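Local coordinates for cell division control protein Cdc48 (Mycobacterium smegmatis, PDB 5E7P), which probably binds and hydrolyses ATP as a Cdc48-type member of the AAA ATPase family, with ADP bound at two sites in this crystal, at residues A345-V356 / D374-V382; D429-R440 / D458-L469. One frame throughout, in Å; residues are numbered along the deposited sequence.

Contact 1: A345-V356 / D374-V382; sequences ATLILAELRKAV and DARLRAPEV
L349 of helix 344-356 lays its CD1 over one face of the R376 guanidinium, 3.3 Å from NE. The two side chains cross at about a right angle. A345 CB sits beside the same group, 3.5 Å from R376 NH2.

The charged pair lies within 374-382. R376 grips D374 side-on, and its NH2 gives OD2 a nearly straight bond of 2.9 Å. Its NE goes to OD1, which also takes the backbone N of R376 in an Asx turn. A bend at chi3 (-66°) turns the guanidinium back to D374. These bonds fix its rotation and hold it against the helix.

Three waters tie the segments together. One joins T346 OG1 to R376 NH2, one R353 NH2 to R376 O, and one R353 O to E381 O.

Apolar side chains meet too. L352 CB touches V382 CG1 at 4.1 Å, and L349 CD2 meets L377 CB at 4.2 Å. V356 sets its CG1 against E381 O at 3.6 Å. R353 CD lies 3.8 Å from E381 CB, the side chains side by side.

The contact belongs to the P-loop NTPase core of the first AAA module. L352, V356 and V382 rest on F363 of strand 361-366. L347, I348 and E351 touch helix 302-319.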
loop_
_atom_site.group_PDB
_atom_site.type_symbol
_atom_site.label_atom_id
_atom_site.label_comp_id
_atom_site.label_asym_id
_atom_site.label_seq_id
_atom_site.Cartn_x
_atom_site.Cartn_y
_atom_site.Cartn_z
ATOM N N ALA A 345 21.240 -3.909 16.400
ATOM C CA ALA A 345 19.860 -4.342 16.594
ATOM C C ALA A 345 19.736 -5.234 17.818
ATOM O O ALA A 345 18.722 -5.203 18.515
ATOM C CB ALA A 345 19.339 -5.061 15.351
ATOM N N THR A 346 20.774 -6.024 18.078
ATOM C CA THR A 346 20.791 -6.895 19.249
ATOM C C THR A 346 20.716 -6.088 20.542
ATOM O O THR A 346 19.970 -6.439 21.459
ATOM C CB THR A 346 22.037 -7.799 19.271
ATOM O OG1 THR A 346 21.934 -8.772 18.224
ATOM C CG2 THR A 346 22.155 -8.522 20.609
ATOM N N LEU A 347 21.474 -4.998 20.602
ATOM C CA LEU A 347 21.475 -4.133 21.779
ATOM C C LEU A 347 20.190 -3.316 21.890
ATOM O O LEU A 347 19.690 -3.072 22.993
ATOM C CB LEU A 347 22.695 -3.211 21.773
ATOM C CG LEU A 347 24.045 -3.915 21.936
ATOM C CD1 LEU A 347 25.177 -2.909 21.979
ATOM C CD2 LEU A 347 24.049 -4.777 23.185
ATOM N N ILE A 348 19.661 -2.889 20.747
ATOM C CA ILE A 348 18.402 -2.156 20.729
ATOM C C ILE A 348 17.270 -3.041 21.243
ATOM O O ILE A 348 16.440 -2.603 22.042
ATOM C CB ILE A 348 18.069 -1.629 19.321
ATOM C CG1 ILE A 348 19.115 -0.603 18.885
ATOM C CG2 ILE A 348 16.688 -0.998 19.299
ATOM C CD1 ILE A 348 18.882 -0.049 17.499
ATOM N N LEU A 349 17.255 -4.294 20.793
ATOM C CA LEU A 349 16.260 -5.267 21.236
ATOM C C LEU A 349 16.379 -5.564 22.732
ATOM O O LEU A 349 15.381 -5.806 23.410
ATOM C CB LEU A 349 16.373 -6.561 20.424
ATOM C CG LEU A 349 15.865 -6.489 18.978
ATOM C CD1 LEU A 349 16.495 -7.574 18.123
ATOM C CD2 LEU A 349 14.352 -6.599 18.926
ATOM N N ALA A 350 17.606 -5.540 23.241
ATOM C CA ALA A 350 17.851 -5.780 24.658
ATOM C C ALA A 350 17.247 -4.675 25.513
ATOM O O ALA A 350 16.754 -4.934 26.608
ATOM C CB ALA A 350 19.340 -5.909 24.928
ATOM N N GLU A 351 17.291 -3.443 25.008
ATOM C CA GLU A 351 16.681 -2.310 25.698
ATOM C C GLU A 351 15.156 -2.413 25.712
ATOM O O GLU A 351 14.525 -2.198 26.749
ATOM C CB GLU A 351 17.118 -0.985 25.067
ATOM C CG GLU A 351 18.521 -0.553 25.451
ATOM C CD GLU A 351 18.677 -0.342 26.950
ATOM O OE1 GLU A 351 17.845 0.376 27.547
ATOM O OE2 GLU A 351 19.631 -0.897 27.536
ATOM N N LEU A 352 14.570 -2.740 24.560
ATOM C CA LEU A 352 13.126 -2.936 24.455
ATOM C C LEU A 352 12.665 -4.063 25.373
ATOM O O LEU A 352 11.663 -3.936 26.070
ATOM C CB LEU A 352 12.719 -3.262 23.014
ATOM C CG LEU A 352 12.946 -2.216 21.920
ATOM C CD1 LEU A 352 12.342 -2.694 20.601
ATOM C CD2 LEU A 352 12.376 -0.862 22.321
ATOM N N ARG A 353 13.406 -5.167 25.358
ATOM C CA ARG A 353 13.105 -6.324 26.193
ATOM C C ARG A 353 13.119 -5.941 27.676
ATOM O O ARG A 353 12.288 -6.404 28.463
ATOM C CB ARG A 353 14.112 -7.441 25.912
ATOM C CG ARG A 353 13.712 -8.797 26.458
ATOM C CD ARG A 353 14.671 -9.885 26.003
ATOM N NE ARG A 353 14.748 -9.977 24.546
ATOM C CZ ARG A 353 15.832 -9.688 23.832
ATOM N NH1 ARG A 353 16.944 -9.293 24.441
ATOM N NH2 ARG A 353 15.807 -9.802 22.509
ATOM N N LYS A 354 14.065 -5.083 28.041
ATOM C CA LYS A 354 14.152 -4.550 29.396
ATOM C C LYS A 354 12.915 -3.723 29.733
ATOM O O LYS A 354 12.419 -3.757 30.864
ATOM C CB LYS A 354 15.420 -3.703 29.544
ATOM C CG LYS A 354 15.436 -2.779 30.748
ATOM C CD LYS A 354 16.655 -1.870 30.718
ATOM C CE LYS A 354 16.547 -0.754 31.751
ATOM N NZ LYS A 354 16.444 -1.276 33.141
ATOM N N ALA A 355 12.420 -2.983 28.746
ATOM C CA ALA A 355 11.231 -2.158 28.935
ATOM C C ALA A 355 9.975 -3.009 29.136
ATOM O O ALA A 355 9.179 -2.749 30.034
ATOM C CB ALA A 355 11.050 -1.205 27.761
ATOM N N VAL A 356 9.812 -4.028 28.298
ATOM C CA VAL A 356 8.642 -4.903 28.354
ATOM C C VAL A 356 8.540 -5.642 29.692
ATOM O O VAL A 356 7.446 -5.881 30.199
ATOM C CB VAL A 356 8.655 -5.908 27.184
ATOM C CG1 VAL A 356 7.492 -6.878 27.283
ATOM C CG2 VAL A 356 8.612 -5.166 25.855
ATOM N N ASP A 374 12.481 -6.763 12.223
ATOM C CA ASP A 374 13.361 -7.782 12.799
ATOM C C ASP A 374 12.550 -8.885 13.466
ATOM O O ASP A 374 11.675 -8.610 14.288
ATOM C CB ASP A 374 14.293 -7.125 13.827
ATOM C CG ASP A 374 15.516 -7.973 14.157
ATOM O OD1 ASP A 374 15.408 -9.214 14.244
ATOM O OD2 ASP A 374 16.599 -7.381 14.334
ATOM N N ALA A 375 12.838 -10.132 13.100
ATOM C CA ALA A 375 12.080 -11.281 13.589
ATOM C C ALA A 375 12.077 -11.378 15.111
ATOM O O ALA A 375 11.118 -11.867 15.708
ATOM C CB ALA A 375 12.616 -12.567 12.985
ATOM N N ARG A 376 13.150 -10.899 15.730
ATOM C CA ARG A 376 13.315 -10.993 17.174
ATOM C C ARG A 376 12.402 -10.032 17.933
ATOM O O ARG A 376 12.297 -10.111 19.157
ATOM C CB ARG A 376 14.779 -10.765 17.555
ATOM C CG ARG A 376 15.727 -11.803 16.964
ATOM C CD ARG A 376 17.181 -11.402 17.120
ATOM N NE ARG A 376 17.507 -10.208 16.350
ATOM C CZ ARG A 376 18.687 -9.596 16.381
ATOM N NH1 ARG A 376 19.666 -10.059 17.153
ATOM N NH2 ARG A 376 18.886 -8.511 15.644
ATOM N N LEU A 377 11.744 -9.127 17.209
ATOM C CA LEU A 377 10.766 -8.226 17.812
ATOM C C LEU A 377 9.423 -8.932 17.931
ATOM O O LEU A 377 8.684 -8.732 18.893
ATOM C CB LEU A 377 10.617 -6.939 16.993
ATOM C CG LEU A 377 9.552 -5.937 17.459
ATOM C CD1 LEU A 377 10.063 -4.505 17.388
ATOM C CD2 LEU A 377 8.277 -6.078 16.637
ATOM N N ARG A 378 9.120 -9.760 16.940
ATOM C CA ARG A 378 7.898 -10.548 16.939
ATOM C C ARG A 378 8.138 -11.828 17.730
ATOM O O ARG A 378 8.101 -12.934 17.192
ATOM C CB ARG A 378 7.479 -10.848 15.501
ATOM C CG ARG A 378 7.386 -9.595 14.636
ATOM C CD ARG A 378 7.119 -9.927 13.174
ATOM N NE ARG A 378 8.342 -10.057 12.386
ATOM C CZ ARG A 378 8.542 -10.987 11.456
ATOM N NH1 ARG A 378 7.605 -11.888 11.196
ATOM N NH2 ARG A 378 9.685 -11.020 10.787
ATOM N N ALA A 379 8.394 -11.653 19.019
ATOM C CA ALA A 379 8.738 -12.748 19.909
ATOM C C ALA A 379 8.088 -12.485 21.263
ATOM O O ALA A 379 7.800 -11.333 21.592
ATOM C CB ALA A 379 10.253 -12.848 20.047
ATOM N N PRO A 380 7.848 -13.548 22.051
ATOM C CA PRO A 380 7.196 -13.420 23.361
ATOM C C PRO A 380 7.861 -12.411 24.296
ATOM O O PRO A 380 7.175 -11.837 25.142
ATOM C CB PRO A 380 7.326 -14.828 23.947
ATOM C CG PRO A 380 7.344 -15.718 22.763
ATOM C CD PRO A 380 8.084 -14.960 21.696
ATOM N N GLU A 381 9.163 -12.193 24.140
ATOM C CA GLU A 381 9.906 -11.325 25.051
ATOM C C GLU A 381 9.716 -9.839 24.754
ATOM O O GLU A 381 9.861 -9.003 25.645
ATOM C CB GLU A 381 11.400 -11.674 25.048
ATOM C CG GLU A 381 11.720 -13.095 25.491
ATOM C CD GLU A 381 11.552 -14.112 24.374
ATOM O OE1 GLU A 381 11.773 -13.746 23.197
ATOM O OE2 GLU A 381 11.199 -15.274 24.673
ATOM N N VAL A 382 9.405 -9.510 23.504
ATOM C CA VAL A 382 9.165 -8.121 23.125
ATOM C C VAL A 382 7.706 -7.909 22.729
ATOM O O VAL A 382 6.878 -7.565 23.572
ATOM C CB VAL A 382 10.095 -7.669 21.986
ATOM C CG1 VAL A 382 10.022 -6.160 21.807
ATOM C CG2 VAL A 382 11.524 -8.098 22.278
HETATM O O HOH W 1 21.621 -8.259 15.530
HETATM O O HOH W 2 11.055 -8.740 28.243
HETATM O O HOH W 3 14.127 -11.154 21.278
#

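Contact 2: D429-R440 / D458-L469; sequences DLAAVVREGALR and DLEGALTVIRPL
V433 and A462 meet where helix 427-448 crosses helix 456-462. The axes of the two short segments approach to 8.0 Å, with an angle of 119° between their directions. A462 CB lies 3.4 Å from V433 O and also touches E436 CG. V433 CG1 is anti to the backbone N (chi1 165°) and meets A462 CB. Its CG2 branch meets I466 CG2 at 3.9 Å and also touches L463 CD2. G437 brings its backbone close to D458, with G437 O 3.5 Å from D458 CB.

R440 reaches over the backbone at G461. G461 O lies over one face of its guanidinium, 3.3 Å from R440 CZ, and is not hydrogen-bonded to it. That oxygen accepts from T464 N and OG1 instead. R440 NE donates to the anti lone pair of E436 OE2 at 3.3 Å in a salt bridge, the oxygen lying near the guanidinium plane. E436 OE2 also pairs with R37, and D458 OD2 with R444.

At the other end, L469 N donates to D429 OD1 at 2.9 Å, from above the carboxylate plane. A weak second bond goes to OD2, which also accepts from V426 N. A water bridges OD1 and R467 O.

This is packing of two helices, with the chain after the second returning along the first. The side chain of L469 lies about 6 Å from a bound ADP. The arrangement is consistent with the helical lid subdomain of a AAA module.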
loop_
_atom_site.group_PDB
_atom_site.type_symbol
_atom_site.label_atom_id
_atom_site.label_comp_id
_atom_site.label_asym_id
_atom_site.label_seq_id
_atom_site.Cartn_x
_atom_site.Cartn_y
_atom_site.Cartn_z
ATOM N N ASP A 429 -4.634 9.600 2.292
ATOM C CA ASP A 429 -4.978 10.026 0.941
ATOM C C ASP A 429 -6.182 10.957 0.963
ATOM O O ASP A 429 -6.184 11.994 0.302
ATOM C CB ASP A 429 -5.282 8.814 0.061
ATOM C CG ASP A 429 -4.148 7.810 0.038
ATOM O OD1 ASP A 429 -2.973 8.237 0.078
ATOM O OD2 ASP A 429 -4.433 6.594 -0.026
ATOM N N LEU A 430 -7.201 10.572 1.728
ATOM C CA LEU A 430 -8.424 11.359 1.851
ATOM C C LEU A 430 -8.128 12.737 2.432
ATOM O O LEU A 430 -8.722 13.736 2.021
ATOM C CB LEU A 430 -9.445 10.622 2.721
ATOM C CG LEU A 430 -9.955 9.288 2.171
ATOM C CD1 LEU A 430 -10.698 8.505 3.241
ATOM C CD2 LEU A 430 -10.849 9.519 0.958
ATOM N N ALA A 431 -7.201 12.783 3.385
ATOM C CA ALA A 431 -6.755 14.048 3.953
ATOM C C ALA A 431 -6.102 14.903 2.872
ATOM O O ALA A 431 -6.367 16.100 2.771
ATOM C CB ALA A 431 -5.789 13.808 5.101
ATOM N N ALA A 432 -5.258 14.275 2.058
ATOM C CA ALA A 432 -4.610 14.961 0.943
ATOM C C ALA A 432 -5.639 15.416 -0.088
ATOM O O ALA A 432 -5.507 16.484 -0.683
ATOM C CB ALA A 432 -3.574 14.060 0.297
ATOM N N VAL A 433 -6.666 14.597 -0.293
ATOM C CA VAL A 433 -7.769 14.957 -1.178
ATOM C C VAL A 433 -8.441 16.237 -0.695
ATOM O O VAL A 433 -8.721 17.139 -1.484
ATOM C CB VAL A 433 -8.813 13.821 -1.272
ATOM C CG1 VAL A 433 -10.110 14.324 -1.886
ATOM C CG2 VAL A 433 -8.255 12.650 -2.077
ATOM N N VAL A 434 -8.675 16.318 0.612
ATOM C CA VAL A 434 -9.328 17.478 1.207
ATOM C C VAL A 434 -8.441 18.726 1.163
ATOM O O VAL A 434 -8.925 19.826 0.889
ATOM C CB VAL A 434 -9.788 17.184 2.652
ATOM C CG1 VAL A 434 -10.263 18.452 3.340
ATOM C CG2 VAL A 434 -10.893 16.136 2.651
ATOM N N ARG A 435 -7.147 18.552 1.419
ATOM C CA ARG A 435 -6.207 19.669 1.344
ATOM C C ARG A 435 -6.171 20.257 -0.061
ATOM O O ARG A 435 -6.141 21.477 -0.231
ATOM C CB ARG A 435 -4.799 19.247 1.774
ATOM C CG ARG A 435 -4.685 18.855 3.240
ATOM C CD ARG A 435 -3.246 18.918 3.734
ATOM N NE ARG A 435 -2.347 18.106 2.920
ATOM C CZ ARG A 435 -2.138 16.807 3.108
ATOM N NH1 ARG A 435 -2.771 16.168 4.083
ATOM N NH2 ARG A 435 -1.299 16.148 2.319
ATOM N N GLU A 436 -6.180 19.378 -1.060
ATOM C CA GLU A 436 -6.209 19.801 -2.454
ATOM C C GLU A 436 -7.523 20.510 -2.758
ATOM O O GLU A 436 -7.550 21.501 -3.486
ATOM C CB GLU A 436 -6.027 18.600 -3.386
ATOM C CG GLU A 436 -6.146 18.930 -4.865
ATOM C CD GLU A 436 -5.035 19.839 -5.360
ATOM O OE1 GLU A 436 -3.917 19.769 -4.807
ATOM O OE2 GLU A 436 -5.283 20.623 -6.305
ATOM N N GLY A 437 -8.609 19.998 -2.186
ATOM C CA GLY A 437 -9.917 20.601 -2.356
ATOM C C GLY A 437 -9.953 22.011 -1.804
ATOM O O GLY A 437 -10.653 22.878 -2.330
ATOM N N ALA A 438 -9.188 22.240 -0.741
ATOM C CA ALA A 438 -9.101 23.560 -0.126
ATOM C C ALA A 438 -8.343 24.533 -1.022
ATOM O O ALA A 438 -8.586 25.738 -0.987
ATOM C CB ALA A 438 -8.439 23.469 1.239
ATOM N N LEU A 439 -7.426 24.001 -1.824
ATOM C CA LEU A 439 -6.660 24.817 -2.757
ATOM C C LEU A 439 -7.516 25.235 -3.945
ATOM O O LEU A 439 -7.429 26.367 -4.419
ATOM C CB LEU A 439 -5.422 24.062 -3.244
ATOM C CG LEU A 439 -4.388 23.695 -2.178
ATOM C CD1 LEU A 439 -3.201 22.977 -2.808
ATOM C CD2 LEU A 439 -3.934 24.933 -1.423
ATOM N N ARG A 440 -8.343 24.312 -4.423
ATOM C CA ARG A 440 -9.241 24.593 -5.534
ATOM C C ARG A 440 -10.294 25.615 -5.121
ATOM O O ARG A 440 -10.725 26.441 -5.928
ATOM C CB ARG A 440 -9.909 23.306 -6.019
ATOM C CG ARG A 440 -8.925 22.180 -6.277
ATOM C CD ARG A 440 -9.225 21.457 -7.573
ATOM N NE ARG A 440 -8.063 20.714 -8.048
ATOM C CZ ARG A 440 -7.937 20.233 -9.280
ATOM N NH1 ARG A 440 -8.905 20.417 -10.166
ATOM N NH2 ARG A 440 -6.841 19.573 -9.626
ATOM N N ASP A 458 -14.604 20.653 -6.168
ATOM C CA ASP A 458 -13.240 20.708 -5.650
ATOM C C ASP A 458 -12.714 19.329 -5.273
ATOM O O ASP A 458 -11.581 18.978 -5.599
ATOM C CB ASP A 458 -13.173 21.633 -4.437
ATOM C CG ASP A 458 -13.717 23.012 -4.731
ATOM O OD1 ASP A 458 -13.521 23.501 -5.864
ATOM O OD2 ASP A 458 -14.346 23.607 -3.831
ATOM N N LEU A 459 -13.540 18.555 -4.576
ATOM C CA LEU A 459 -13.151 17.217 -4.150
ATOM C C LEU A 459 -12.997 16.292 -5.349
ATOM O O LEU A 459 -12.043 15.520 -5.427
ATOM C CB LEU A 459 -14.168 16.643 -3.163
ATOM C CG LEU A 459 -14.364 17.438 -1.870
ATOM C CD1 LEU A 459 -15.237 16.668 -0.898
ATOM C CD2 LEU A 459 -13.029 17.784 -1.233
ATOM N N GLU A 460 -13.938 16.377 -6.282
ATOM C CA GLU A 460 -13.879 15.570 -7.494
ATOM C C GLU A 460 -12.688 15.970 -8.358
ATOM O O GLU A 460 -12.048 15.122 -8.981
ATOM C CB GLU A 460 -15.179 15.689 -8.290
ATOM C CG GLU A 460 -15.193 14.880 -9.575
ATOM C CD GLU A 460 -16.588 14.715 -10.144
ATOM O OE1 GLU A 460 -17.011 15.575 -10.947
ATOM O OE2 GLU A 460 -17.261 13.725 -9.781
ATOM N N GLY A 461 -12.392 17.267 -8.387
ATOM C CA GLY A 461 -11.240 17.772 -9.111
ATOM C C GLY A 461 -9.943 17.318 -8.467
ATOM O O GLY A 461 -8.938 17.102 -9.146
ATOM N N ALA A 462 -9.972 17.170 -7.146
ATOM C CA ALA A 462 -8.812 16.714 -6.393
ATOM C C ALA A 462 -8.443 15.284 -6.775
ATOM O O ALA A 462 -7.269 14.915 -6.776
ATOM C CB ALA A 462 -9.083 16.808 -4.898
ATOM N N LEU A 463 -9.451 14.484 -7.106
ATOM C CA LEU A 463 -9.238 13.083 -7.462
ATOM C C LEU A 463 -8.428 12.917 -8.748
ATOM O O LEU A 463 -7.897 11.840 -9.017
ATOM C CB LEU A 463 -10.579 12.354 -7.588
ATOM C CG LEU A 463 -11.456 12.319 -6.335
ATOM C CD1 LEU A 463 -12.710 11.494 -6.573
ATOM C CD2 LEU A 463 -10.677 11.777 -5.150
ATOM N N THR A 464 -8.334 13.982 -9.539
ATOM C CA THR A 464 -7.581 13.925 -10.788
ATOM C C THR A 464 -6.079 14.112 -10.570
ATOM O O THR A 464 -5.288 13.898 -11.490
ATOM C CB THR A 464 -8.071 14.978 -11.805
ATOM O OG1 THR A 464 -7.672 16.286 -11.375
ATOM C CG2 THR A 464 -9.589 14.924 -11.956
ATOM N N VAL A 465 -5.683 14.509 -9.361
ATOM C CA VAL A 465 -4.273 14.788 -9.081
ATOM C C VAL A 465 -3.703 14.073 -7.851
ATOM O O VAL A 465 -2.486 14.027 -7.667
ATOM C CB VAL A 465 -4.009 16.303 -8.933
ATOM C CG1 VAL A 465 -4.188 17.010 -10.266
ATOM C CG2 VAL A 465 -4.916 16.903 -7.867
ATOM N N ILE A 466 -4.570 13.520 -7.010
ATOM C CA ILE A 466 -4.110 12.861 -5.789
ATOM C C ILE A 466 -3.970 11.351 -5.961
ATOM O O ILE A 466 -4.955 10.647 -6.179
ATOM C CB ILE A 466 -5.042 13.148 -4.598
ATOM C CG1 ILE A 466 -5.092 14.649 -4.313
ATOM C CG2 ILE A 466 -4.577 12.384 -3.366
ATOM C CD1 ILE A 466 -3.734 15.265 -4.050
ATOM N N ARG A 467 -2.741 10.859 -5.855
ATOM C CA ARG A 467 -2.497 9.426 -5.945
ATOM C C ARG A 467 -2.612 8.766 -4.579
ATOM O O ARG A 467 -1.953 9.184 -3.625
ATOM C CB ARG A 467 -1.119 9.136 -6.543
ATOM C CG ARG A 467 -0.825 7.649 -6.656
ATOM C CD ARG A 467 0.498 7.364 -7.335
ATOM N NE ARG A 467 1.649 7.761 -6.528
ATOM C CZ ARG A 467 2.905 7.433 -6.816
ATOM N NH1 ARG A 467 3.165 6.697 -7.886
ATOM N NH2 ARG A 467 3.900 7.835 -6.035
ATOM N N PRO A 468 -3.458 7.731 -4.480
ATOM C CA PRO A 468 -3.560 6.951 -3.245
ATOM C C PRO A 468 -2.234 6.271 -2.935
ATOM O O PRO A 468 -1.547 5.812 -3.851
ATOM C CB PRO A 468 -4.636 5.909 -3.567
ATOM C CG PRO A 468 -4.675 5.842 -5.056
ATOM C CD PRO A 468 -4.352 7.222 -5.534
ATOM N N LEU A 469 -1.887 6.224 -1.652
ATOM C CA LEU A 469 -0.635 5.634 -1.186
ATOM C C LEU A 469 -0.506 4.180 -1.639
ATOM O O LEU A 469 0.594 3.684 -1.869
ATOM C CB LEU A 469 -0.559 5.727 0.340
ATOM C CG LEU A 469 0.774 6.122 0.976
ATOM C CD1 LEU A 469 1.324 7.378 0.323
ATOM C CD2 LEU A 469 0.599 6.330 2.473
HETATM O O HOH W 4 -1.513 10.708 -0.803
#

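Overall arrangement
The two contacts follow one another along the chain and lie on opposite sides of its centre. Their centres are 40 Å apart and their nearest atoms about 20 Å, so they do not touch. Contact 1 belongs to the part built on the mixed sheet that includes strands 321-326 and 361-366, and it lies away from the annotated nucleotide sites. Contact 2 is a pairing of helices that ends beside the first ADP. There the side chain of L469 lies about 4 Å from that of G273 and about 8 Å from that of K276. The two probably represent the sheet-based core and the helical lid of the same first AAA module.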